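Local coordinates for protein anabena Tic22 (Anabaena sp., PDB 4EV1) that probably acts as a chaperone in protein transport, as a cyanobacterial member of the Tic22-like family linked to thylakoids, at residues D12-T20 with A47-I58; Q157-D167 with Q206-R216. All blocks are in the same frame, centred on the assembly; numbering follows the deposited sequence.

Interaction 1. Residues D12-T20 with A47-I58; sequences DSVPIYLVT and AYMSRQEAQAFI
Tyr17 and Tyr48 form a single antiparallel, hydrogen-bonded bridge, and most of the contact is built round it. Tyr17 N gives a nearly straight bond to Tyr48 O (2.8 Å, 172° at the hydrogen), and Tyr48 N returns a more bent one to Tyr17 O at 3.0 Å. With CG anti to its carbonyl carbon (chi1 -56°), the Tyr17 ring lies against the first turn of helix 51-63: Arg51 CB sits over the centre of one face, 3.6 Å from the ring centroid, a CH-pi contact, while Met49 O comes to the ring edge. Ala54 CA covers one face of the Tyr48 ring in turn, and Tyr17 O lies at that ring's edge.

The tightest packing is aliphatic. Ala47 CB touches both Ile16 CG2 and Leu18 CD2, each 3.5 Å away, the Ile16 pair being closer than usual for two carbons. Met49, bent at chi2 and chi3, curls back to lay SD on Ile16 CD1 (3.6 Å) and CE on Val14 CG1. Farther along, Val19 spreads its two branches, CG1 to Ile58 CG1 at 3.8 Å and CG2 toward Phe57 and the Tyr48 ring.

The looser side is at exposed Arg51, whose guanidinium leads away from the strand. Elsewhere a water donates to both Pro15 O and Met49 O and so links the two carbonyls. Ser50 caps the helix by accepting from Glu53 N through OG (3.0 Å).

Strand 15-20 runs almost parallel to residues 51-58 of helix 51-63, their segment axes 8.1 Å apart and 7° from alignment. The strand pairs antiparallel with strand 79-84, helix 85-94 packs on Val14 and Ile16, and helix 213-220 reaches Pro15, Tyr17 and Arg51.

Interaction 2. Residues Q157-D167 with Q206-R216; sequences QVVPLFLSKQD and QVVLVPSPESR. With EDO (1,2-ethanediol), chain G.
Leu161 and Val208 lie at the middle of a parallel strand ladder, Leu161 N meeting Val208 O at 2.8 Å in a nearly straight bond (179°). Val159 N donates to Gln206 O just ahead of strand 207-210, Leu163 N to Val210 O, and Val208 and Val210 donate back. On one face Leu161 CD1 presses on Val207 CG1 at 3.4 Å, unusually close for two carbons. On the other, Phe162 lies alongside Val210, its CD1 3.7 Å from Val210 CB, and Pro160 CB meets Val210 CG2.

Beyond the strands, Asp167 and Arg216 form an end-on salt bridge between the two following helices. NH1 reaches OD2 at 2.9 Å in the guanidinium plane but from above the carboxylate plane; NH2 makes a longer bond to OD1 (3.3 Å).

A second shell positions this pair: Pro211 O also accepts from Arg216 NH1 (2.9 Å), Pro213 CA lies over one guanidinium face, and a water accepting from Ser164 N lies within hydrogen-bonding distance of Asp167 OD2 and Val210 O. Ser212 OG caps its helix by accepting from Ser215 N.

Within the Tic22 fold, 207-210 is the outer strand beside 156-162 in the mixed sheet 149-151/156-162/207-210, a parallel pair connected through helix 165-175, strand 183-188 and helix 189-198.

How the interactions relate
Interactions 1 and 2 follow one another along the chain, yet their centres are only about 17 Å apart and their residues touch. Tyr17 of interaction 1 reaches Ser215 of interaction 2 in a probable hydrogen bond, OH to OG 2.8 Å, so the ring packed on Arg51 also points its polar end at helix 213-220. Nearby, Pro15 CG lies 3.5 Å from Ser215 OG, and Val14 CG2 packs on Leu209 CB at 3.6 Å. Segment 12-20, one side of interaction 1, thus also packs against segment 206-216 of interaction 2. A 1,2-ethanediol, probably from the crystallisation liquor, lies beside Ser212 and Glu214 of interaction 2, but its exact position is doubtful.

Interaction 1. Residues D12-T20 with A47-I58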
loop_
_atom_site.group_PDB
_atom_site.type_symbol
_atom_site.label_atom_id
_atom_site.label_comp_id
_atom_site.label_asym_id
_atom_site.label_seq_id
_atom_site.Cartn_x
_atom_site.Cartn_y
_atom_site.Cartn_z
ATOM N N ASP A 12 -5.319 3.186 -7.105
ATOM C CA ASP A 12 -6.578 2.486 -6.859
ATOM C C ASP A 12 -6.545 0.970 -7.115
ATOM O O ASP A 12 -7.443 0.251 -6.684
ATOM C CB ASP A 12 -7.713 3.079 -7.705
ATOM C CG ASP A 12 -8.326 4.341 -7.104
ATOM O OD1 ASP A 12 -7.960 4.747 -5.994
ATOM O OD2 ASP A 12 -9.215 4.929 -7.760
ATOM N N SER A 13 -5.529 0.488 -7.816
ATOM C CA SER A 13 -5.344 -0.964 -7.983
ATOM C C SER A 13 -5.215 -1.661 -6.641
ATOM O O SER A 13 -5.445 -2.839 -6.545
ATOM C CB SER A 13 -4.037 -1.246 -8.701
ATOM O OG SER A 13 -4.140 -0.931 -10.057
ATOM N N VAL A 14 -4.715 -0.921 -5.652
ATOM C CA VAL A 14 -4.273 -1.493 -4.383
ATOM C C VAL A 14 -5.373 -1.286 -3.358
ATOM O O VAL A 14 -5.718 -0.138 -3.050
ATOM C CB VAL A 14 -2.983 -0.816 -3.923
ATOM C CG1 VAL A 14 -2.464 -1.403 -2.638
ATOM C CG2 VAL A 14 -1.886 -0.888 -5.035
ATOM N N PRO A 15 -5.920 -2.368 -2.813
ATOM C CA PRO A 15 -6.877 -2.181 -1.713
ATOM C C PRO A 15 -6.173 -1.968 -0.361
ATOM O O PRO A 15 -5.152 -2.569 -0.082
ATOM C CB PRO A 15 -7.683 -3.477 -1.712
ATOM C CG PRO A 15 -6.770 -4.483 -2.214
ATOM C CD PRO A 15 -5.733 -3.790 -3.130
ATOM N N ILE A 16 -6.755 -1.106 0.464
ATOM C CA ILE A 16 -6.260 -0.828 1.771
ATOM C C ILE A 16 -7.381 -1.270 2.687
ATOM O O ILE A 16 -8.551 -1.033 2.390
ATOM C CB ILE A 16 -6.007 0.687 1.929
ATOM C CG1 ILE A 16 -4.974 1.155 0.888
ATOM C CG2 ILE A 16 -5.588 1.038 3.394
ATOM C CD1 ILE A 16 -3.566 0.615 1.041
ATOM N N TYR A 17 -7.062 -1.909 3.791
ATOM C CA TYR A 17 -8.120 -2.411 4.726
ATOM C C TYR A 17 -8.208 -1.534 5.997
ATOM O O TYR A 17 -7.234 -1.345 6.679
ATOM C CB TYR A 17 -7.820 -3.864 5.028
ATOM C CG TYR A 17 -7.731 -4.670 3.759
ATOM C CD1 TYR A 17 -8.870 -4.993 3.048
ATOM C CD2 TYR A 17 -6.517 -5.058 3.241
ATOM C CE1 TYR A 17 -8.807 -5.711 1.875
ATOM C CE2 TYR A 17 -6.438 -5.773 2.035
ATOM C CZ TYR A 17 -7.611 -6.084 1.348
ATOM O OH TYR A 17 -7.574 -6.807 0.168
ATOM N N LEU A 18 -9.365 -0.933 6.232
ATOM C CA LEU A 18 -9.619 -0.075 7.338
ATOM C C LEU A 18 -10.475 -0.827 8.333
ATOM O O LEU A 18 -11.242 -1.726 7.935
ATOM C CB LEU A 18 -10.349 1.168 6.876
ATOM C CG LEU A 18 -9.578 2.103 5.932
ATOM C CD1 LEU A 18 -10.408 3.394 5.775
ATOM C CD2 LEU A 18 -8.105 2.397 6.421
ATOM N N VAL A 19 -10.252 -0.550 9.609
ATOM C CA VAL A 19 -11.139 -1.024 10.665
ATOM C C VAL A 19 -12.219 0.025 10.884
ATOM O O VAL A 19 -11.942 1.190 11.279
ATOM C CB VAL A 19 -10.395 -1.336 11.968
ATOM C CG1 VAL A 19 -11.408 -1.686 13.099
ATOM C CG2 VAL A 19 -9.428 -2.469 11.780
ATOM N N THR A 20 -13.459 -0.378 10.632
ATOM C CA THR A 20 -14.583 0.581 10.551
ATOM C C THR A 20 -15.816 0.088 11.242
ATOM O O THR A 20 -15.876 -1.092 11.575
ATOM C CB THR A 20 -14.965 0.916 9.109
ATOM O OG1 THR A 20 -15.712 -0.148 8.524
ATOM C CG2 THR A 20 -13.747 1.200 8.223
ATOM N N ALA A 47 -4.391 1.919 9.014
ATOM C CA ALA A 47 -4.721 1.235 7.771
ATOM C C ALA A 47 -3.814 0.002 7.636
ATOM O O ALA A 47 -2.712 -0.037 8.203
ATOM C CB ALA A 47 -4.589 2.174 6.537
ATOM N N TYR A 48 -4.294 -0.992 6.904
ATOM C CA TYR A 48 -3.608 -2.269 6.742
ATOM C C TYR A 48 -3.485 -2.652 5.281
ATOM O O TYR A 48 -4.453 -2.563 4.507
ATOM C CB TYR A 48 -4.387 -3.386 7.446
ATOM C CG TYR A 48 -4.431 -3.271 8.958
ATOM C CD1 TYR A 48 -5.431 -2.512 9.592
ATOM C CD2 TYR A 48 -3.514 -3.931 9.754
ATOM C CE1 TYR A 48 -5.497 -2.400 11.008
ATOM C CE2 TYR A 48 -3.567 -3.813 11.163
ATOM C CZ TYR A 48 -4.552 -3.052 11.771
ATOM O OH TYR A 48 -4.610 -2.931 13.142
ATOM N N MET A 49 -2.325 -3.200 4.944
ATOM C CA MET A 49 -2.082 -3.787 3.633
ATOM C C MET A 49 -2.662 -5.170 3.565
ATOM O O MET A 49 -2.956 -5.645 2.442
ATOM C CB MET A 49 -0.590 -3.850 3.346
ATOM C CG MET A 49 0.065 -2.446 3.247
ATOM S SD MET A 49 -0.779 -1.241 2.232
ATOM C CE MET A 49 -0.750 -2.060 0.706
ATOM N N SER A 50 -2.855 -5.791 4.753
ATOM C CA SER A 50 -3.400 -7.162 4.849
ATOM C C SER A 50 -4.772 -7.195 5.523
ATOM O O SER A 50 -4.927 -6.763 6.672
ATOM C CB SER A 50 -2.452 -8.059 5.665
ATOM O OG SER A 50 -3.144 -9.180 6.195
ATOM N N ARG A 51 -5.758 -7.744 4.821
ATOM C CA ARG A 51 -7.098 -7.894 5.375
ATOM C C ARG A 51 -7.093 -8.786 6.616
ATOM O O ARG A 51 -7.746 -8.478 7.613
ATOM C CB ARG A 51 -8.051 -8.463 4.322
ATOM C CG ARG A 51 -9.514 -8.445 4.735
ATOM C CD ARG A 51 -10.430 -8.531 3.526
ATOM N NE ARG A 51 -10.765 -9.911 3.190
ATOM C CZ ARG A 51 -11.833 -10.555 3.650
ATOM N NH1 ARG A 51 -12.676 -9.942 4.470
ATOM N NH2 ARG A 51 -12.058 -11.811 3.290
ATOM N N GLN A 52 -6.355 -9.891 6.549
ATOM C CA GLN A 52 -6.275 -10.831 7.667
ATOM C C GLN A 52 -5.715 -10.148 8.926
ATOM O O GLN A 52 -6.204 -10.403 10.041
ATOM C CB GLN A 52 -5.435 -12.087 7.321
ATOM C CG GLN A 52 -4.972 -12.905 8.580
ATOM C CD GLN A 52 -4.693 -14.378 8.312
ATOM O OE1 GLN A 52 -4.681 -15.189 9.240
ATOM N NE2 GLN A 52 -4.448 -14.729 7.060
ATOM N N GLU A 53 -4.713 -9.282 8.741
ATOM C CA GLU A 53 -4.162 -8.513 9.868
ATOM C C GLU A 53 -5.188 -7.571 10.465
ATOM O O GLU A 53 -5.299 -7.482 11.703
ATOM C CB GLU A 53 -2.863 -7.730 9.496
ATOM C CG GLU A 53 -1.662 -8.603 9.487
ATOM C CD GLU A 53 -0.360 -7.913 9.028
ATOM O OE1 GLU A 53 -0.206 -6.704 9.290
ATOM O OE2 GLU A 53 0.516 -8.628 8.429
ATOM N N ALA A 54 -5.945 -6.876 9.615
ATOM C CA ALA A 54 -7.004 -5.982 10.072
ATOM C C ALA A 54 -8.021 -6.752 10.897
ATOM O O ALA A 54 -8.436 -6.310 11.947
ATOM C CB ALA A 54 -7.739 -5.292 8.833
ATOM N N GLN A 55 -8.429 -7.896 10.380
ATOM C CA GLN A 55 -9.390 -8.698 11.063
ATOM C C GLN A 55 -8.870 -9.206 12.419
ATOM O O GLN A 55 -9.641 -9.266 13.380
ATOM C CB GLN A 55 -9.872 -9.831 10.178
ATOM C CG GLN A 55 -11.118 -10.550 10.771
ATOM C CD GLN A 55 -12.352 -9.685 10.944
ATOM O OE1 GLN A 55 -12.898 -9.536 12.086
ATOM N NE2 GLN A 55 -12.800 -9.095 9.872
ATOM N N ALA A 56 -7.586 -9.534 12.487
ATOM C CA ALA A 56 -6.976 -10.059 13.710
ATOM C C ALA A 56 -7.035 -8.979 14.787
ATOM O O ALA A 56 -7.302 -9.258 15.958
ATOM C CB ALA A 56 -5.520 -10.497 13.417
ATOM N N PHE A 57 -6.787 -7.742 14.382
ATOM C CA PHE A 57 -6.904 -6.595 15.272
ATOM C C PHE A 57 -8.306 -6.489 15.866
ATOM O O PHE A 57 -8.468 -6.384 17.080
ATOM C CB PHE A 57 -6.476 -5.302 14.584
ATOM C CG PHE A 57 -6.732 -4.098 15.408
ATOM C CD1 PHE A 57 -5.919 -3.813 16.489
ATOM C CD2 PHE A 57 -7.841 -3.311 15.186
ATOM C CE1 PHE A 57 -6.161 -2.743 17.275
ATOM C CE2 PHE A 57 -8.075 -2.217 15.990
ATOM C CZ PHE A 57 -7.228 -1.934 17.025
ATOM N N ILE A 58 -9.328 -6.583 15.014
ATOM C CA ILE A 58 -10.706 -6.608 15.486
ATOM C C ILE A 58 -10.939 -7.799 16.447
ATOM O O ILE A 58 -11.545 -7.639 17.510
ATOM C CB ILE A 58 -11.698 -6.687 14.295
ATOM C CG1 ILE A 58 -11.597 -5.435 13.431
ATOM C CG2 ILE A 58 -13.120 -6.914 14.824
ATOM C CD1 ILE A 58 -12.356 -5.523 12.041
HETATM O O HOH W 1 -3.558 -4.779 -0.045
#

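Interaction 2. Residues Q157-D167 with Q206-R216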
loop_
_atom_site.group_PDB
_atom_site.type_symbol
_atom_site.label_atom_id
_atom_site.label_comp_id
_atom_site.label_asym_id
_atom_site.label_seq_id
_atom_site.Cartn_x
_atom_site.Cartn_y
_atom_site.Cartn_z
ATOM N N GLN A 157 2.457 -3.021 -23.073
ATOM C CA GLN A 157 3.306 -3.441 -21.954
ATOM C C GLN A 157 3.117 -2.561 -20.708
ATOM O O GLN A 157 2.784 -1.377 -20.814
ATOM C CB GLN A 157 4.787 -3.429 -22.353
ATOM C CG GLN A 157 5.360 -2.047 -22.679
ATOM C CD GLN A 157 6.849 -2.082 -23.071
ATOM O OE1 GLN A 157 7.629 -1.223 -22.656
ATOM N NE2 GLN A 157 7.237 -3.079 -23.859
ATOM N N VAL A 158 3.358 -3.163 -19.541
ATOM C CA VAL A 158 3.402 -2.447 -18.262
ATOM C C VAL A 158 4.669 -2.810 -17.498
ATOM O O VAL A 158 5.268 -3.877 -17.727
ATOM C CB VAL A 158 2.142 -2.739 -17.418
ATOM C CG1 VAL A 158 0.877 -2.328 -18.195
ATOM C CG2 VAL A 158 2.086 -4.198 -17.031
ATOM N N VAL A 159 5.099 -1.904 -16.620
ATOM C CA VAL A 159 6.191 -2.150 -15.695
ATOM C C VAL A 159 5.572 -2.361 -14.292
ATOM O O VAL A 159 5.129 -1.395 -13.657
ATOM C CB VAL A 159 7.185 -0.995 -15.640
ATOM C CG1 VAL A 159 8.210 -1.268 -14.568
ATOM C CG2 VAL A 159 7.900 -0.779 -17.041
ATOM N N PRO A 160 5.535 -3.611 -13.811
ATOM C CA PRO A 160 4.799 -3.903 -12.582
ATOM C C PRO A 160 5.599 -3.651 -11.325
ATOM O O PRO A 160 6.679 -4.192 -11.193
ATOM C CB PRO A 160 4.531 -5.396 -12.702
ATOM C CG PRO A 160 5.687 -5.904 -13.436
ATOM C CD PRO A 160 6.065 -4.843 -14.417
ATOM N N LEU A 161 5.042 -2.892 -10.382
ATOM C CA LEU A 161 5.600 -2.765 -9.051
ATOM C C LEU A 161 4.771 -3.614 -8.036
ATOM O O LEU A 161 3.588 -3.359 -7.765
ATOM C CB LEU A 161 5.674 -1.312 -8.639
ATOM C CG LEU A 161 6.239 -0.319 -9.660
ATOM C CD1 LEU A 161 6.150 1.125 -9.141
ATOM C CD2 LEU A 161 7.650 -0.684 -10.001
ATOM N N PHE A 162 5.403 -4.643 -7.491
ATOM C CA PHE A 162 4.692 -5.609 -6.674
ATOM C C PHE A 162 4.698 -5.213 -5.222
ATOM O O PHE A 162 5.746 -4.857 -4.656
ATOM C CB PHE A 162 5.305 -6.996 -6.823
ATOM C CG PHE A 162 5.300 -7.508 -8.251
ATOM C CD1 PHE A 162 4.135 -8.049 -8.815
ATOM C CD2 PHE A 162 6.433 -7.413 -9.033
ATOM C CE1 PHE A 162 4.132 -8.509 -10.139
ATOM C CE2 PHE A 162 6.442 -7.879 -10.341
ATOM C CZ PHE A 162 5.304 -8.421 -10.896
ATOM N N LEU A 163 3.540 -5.334 -4.597
ATOM C CA LEU A 163 3.452 -5.164 -3.150
ATOM C C LEU A 163 3.893 -6.448 -2.427
ATOM O O LEU A 163 4.163 -6.433 -1.205
ATOM C CB LEU A 163 2.038 -4.782 -2.735
ATOM C CG LEU A 163 1.592 -3.316 -2.793
ATOM C CD1 LEU A 163 2.443 -2.440 -1.819
ATOM C CD2 LEU A 163 1.593 -2.740 -4.198
ATOM N N SER A 164 3.991 -7.549 -3.171
ATOM C CA SER A 164 4.428 -8.789 -2.605
ATOM C C SER A 164 5.695 -9.362 -3.266
ATOM O O SER A 164 5.738 -9.580 -4.470
ATOM C CB SER A 164 3.293 -9.791 -2.671
ATOM O OG SER A 164 3.721 -10.926 -1.998
ATOM N N LYS A 165 6.694 -9.625 -2.451
ATOM C CA LYS A 165 7.962 -10.108 -2.938
ATOM C C LYS A 165 7.870 -11.395 -3.710
ATOM O O LYS A 165 8.548 -11.545 -4.656
ATOM C CB LYS A 165 8.965 -10.221 -1.826
ATOM C CG LYS A 165 10.330 -10.455 -2.286
ATOM C CD LYS A 165 11.038 -11.133 -1.254
ATOM C CE LYS A 165 11.725 -12.308 -1.811
ATOM N NZ LYS A 165 13.077 -11.862 -2.153
ATOM N N GLN A 166 7.011 -12.300 -3.289
ATOM C CA GLN A 166 6.813 -13.581 -3.977
ATOM C C GLN A 166 6.381 -13.398 -5.425
ATOM O O GLN A 166 6.810 -14.154 -6.297
ATOM C CB GLN A 166 5.813 -14.492 -3.234
ATOM C CG GLN A 166 4.389 -13.973 -3.312
ATOM C CD GLN A 166 3.428 -14.666 -2.347
ATOM O OE1 GLN A 166 3.076 -15.839 -2.551
ATOM N NE2 GLN A 166 2.957 -13.923 -1.324
ATOM N N ASP A 167 5.569 -12.384 -5.697
ATOM C CA ASP A 167 5.169 -12.080 -7.067
ATOM C C ASP A 167 6.371 -11.556 -7.876
ATOM O O ASP A 167 6.490 -11.874 -9.044
ATOM C CB ASP A 167 4.065 -11.023 -7.131
ATOM C CG ASP A 167 2.720 -11.548 -6.682
ATOM O OD1 ASP A 167 2.295 -12.646 -7.122
ATOM O OD2 ASP A 167 2.099 -10.855 -5.880
ATOM N N GLN A 206 3.329 3.535 -18.051
ATOM C CA GLN A 206 3.318 2.066 -18.038
ATOM C C GLN A 206 3.322 1.458 -16.625
ATOM O O GLN A 206 3.087 0.255 -16.480
ATOM C CB GLN A 206 4.542 1.502 -18.759
ATOM C CG GLN A 206 4.639 1.890 -20.224
ATOM C CD GLN A 206 6.012 1.593 -20.769
ATOM O OE1 GLN A 206 6.546 0.489 -20.582
ATOM N NE2 GLN A 206 6.601 2.579 -21.437
ATOM N N VAL A 207 3.651 2.074 -15.642
ATOM C CA VAL A 207 3.790 1.627 -14.270
ATOM C C VAL A 207 2.421 1.265 -13.734
ATOM O O VAL A 207 1.449 2.011 -13.916
ATOM C CB VAL A 207 4.434 2.699 -13.373
ATOM C CG1 VAL A 207 4.450 2.241 -11.922
ATOM C CG2 VAL A 207 5.840 3.022 -13.853
ATOM N N VAL A 208 2.375 0.128 -13.191
ATOM C CA VAL A 208 1.189 -0.360 -12.505
ATOM C C VAL A 208 1.594 -0.936 -11.156
ATOM O O VAL A 208 2.706 -1.476 -10.986
ATOM C CB VAL A 208 0.449 -1.433 -13.325
ATOM C CG1 VAL A 208 -0.081 -0.841 -14.623
ATOM C CG2 VAL A 208 1.363 -2.615 -13.604
ATOM N N LEU A 209 0.697 -0.794 -10.186
ATOM C CA LEU A 209 0.892 -1.369 -8.861
ATOM C C LEU A 209 0.132 -2.671 -8.777
ATOM O O LEU A 209 -1.039 -2.706 -9.094
ATOM C CB LEU A 209 0.360 -0.437 -7.765
ATOM C CG LEU A 209 1.278 0.758 -7.521
ATOM C CD1 LEU A 209 1.101 1.800 -8.582
ATOM C CD2 LEU A 209 1.010 1.320 -6.115
ATOM N N VAL A 210 0.804 -3.731 -8.341
ATOM C CA VAL A 210 0.195 -5.055 -8.280
ATOM C C VAL A 210 0.064 -5.437 -6.791
ATOM O O VAL A 210 1.067 -5.651 -6.100
ATOM C CB VAL A 210 1.036 -6.111 -9.051
ATOM C CG1 VAL A 210 0.376 -7.470 -8.982
ATOM C CG2 VAL A 210 1.239 -5.690 -10.547
ATOM N N PRO A 211 -1.174 -5.472 -6.270
ATOM C CA PRO A 211 -1.304 -5.881 -4.881
ATOM C C PRO A 211 -1.033 -7.366 -4.628
ATOM O O PRO A 211 -0.763 -8.126 -5.531
ATOM C CB PRO A 211 -2.740 -5.534 -4.568
ATOM C CG PRO A 211 -3.450 -5.725 -5.883
ATOM C CD PRO A 211 -2.481 -5.323 -6.937
ATOM N N SER A 212 -1.093 -7.763 -3.373
ATOM C CA SER A 212 -0.695 -9.091 -2.950
ATOM C C SER A 212 -1.643 -10.150 -3.517
ATOM O O SER A 212 -2.733 -9.803 -3.963
ATOM C CB SER A 212 -0.803 -9.150 -1.447
ATOM O OG SER A 212 -2.198 -9.089 -1.079
ATOM N N PRO A 213 -1.214 -11.423 -3.557
ATOM C CA PRO A 213 -2.108 -12.456 -4.105
ATOM C C PRO A 213 -3.443 -12.512 -3.356
ATOM O O PRO A 213 -4.498 -12.741 -3.977
ATOM C CB PRO A 213 -1.330 -13.770 -3.901
ATOM C CG PRO A 213 0.068 -13.397 -3.807
ATOM C CD PRO A 213 0.124 -11.966 -3.250
ATOM N N GLU A 214 -3.378 -12.317 -2.052
ATOM C CA GLU A 214 -4.573 -12.343 -1.221
ATOM C C GLU A 214 -5.550 -11.222 -1.574
ATOM O O GLU A 214 -6.753 -11.446 -1.642
ATOM C CB GLU A 214 -4.210 -12.276 0.254
ATOM C CG GLU A 214 -3.397 -13.473 0.762
ATOM C CD GLU A 214 -1.870 -13.476 0.397
ATOM O OE1 GLU A 214 -1.292 -12.482 -0.105
ATOM O OE2 GLU A 214 -1.228 -14.529 0.643
ATOM N N SER A 215 -5.022 -10.022 -1.811
ATOM C CA SER A 215 -5.857 -8.880 -2.221
ATOM C C SER A 215 -6.435 -9.079 -3.627
ATOM O O SER A 215 -7.559 -8.666 -3.912
ATOM C CB SER A 215 -5.043 -7.578 -2.111
ATOM O OG SER A 215 -5.007 -7.155 -0.756
ATOM N N ARG A 216 -5.634 -9.644 -4.534
ATOM C CA ARG A 216 -6.106 -9.882 -5.909
ATOM C C ARG A 216 -7.289 -10.855 -5.890
ATOM O O ARG A 216 -8.295 -10.612 -6.556
ATOM C CB ARG A 216 -4.988 -10.452 -6.794
ATOM C CG ARG A 216 -3.890 -9.430 -7.100
ATOM C CD ARG A 216 -3.078 -9.870 -8.284
ATOM N NE ARG A 216 -2.526 -11.239 -8.166
ATOM C CZ ARG A 216 -1.344 -11.548 -7.625
ATOM N NH1 ARG A 216 -0.581 -10.618 -7.050
ATOM N NH2 ARG A 216 -0.911 -12.811 -7.634
HETATM C C1 EDO G . -1.918 -10.330 2.448
HETATM O O1 EDO G . -0.537 -10.543 2.203
HETATM C C2 EDO G . -2.405 -9.473 1.287
HETATM O O2 EDO G . -2.251 -8.051 1.435
HETATM O O HOH W 2 2.393 -8.116 -5.582
#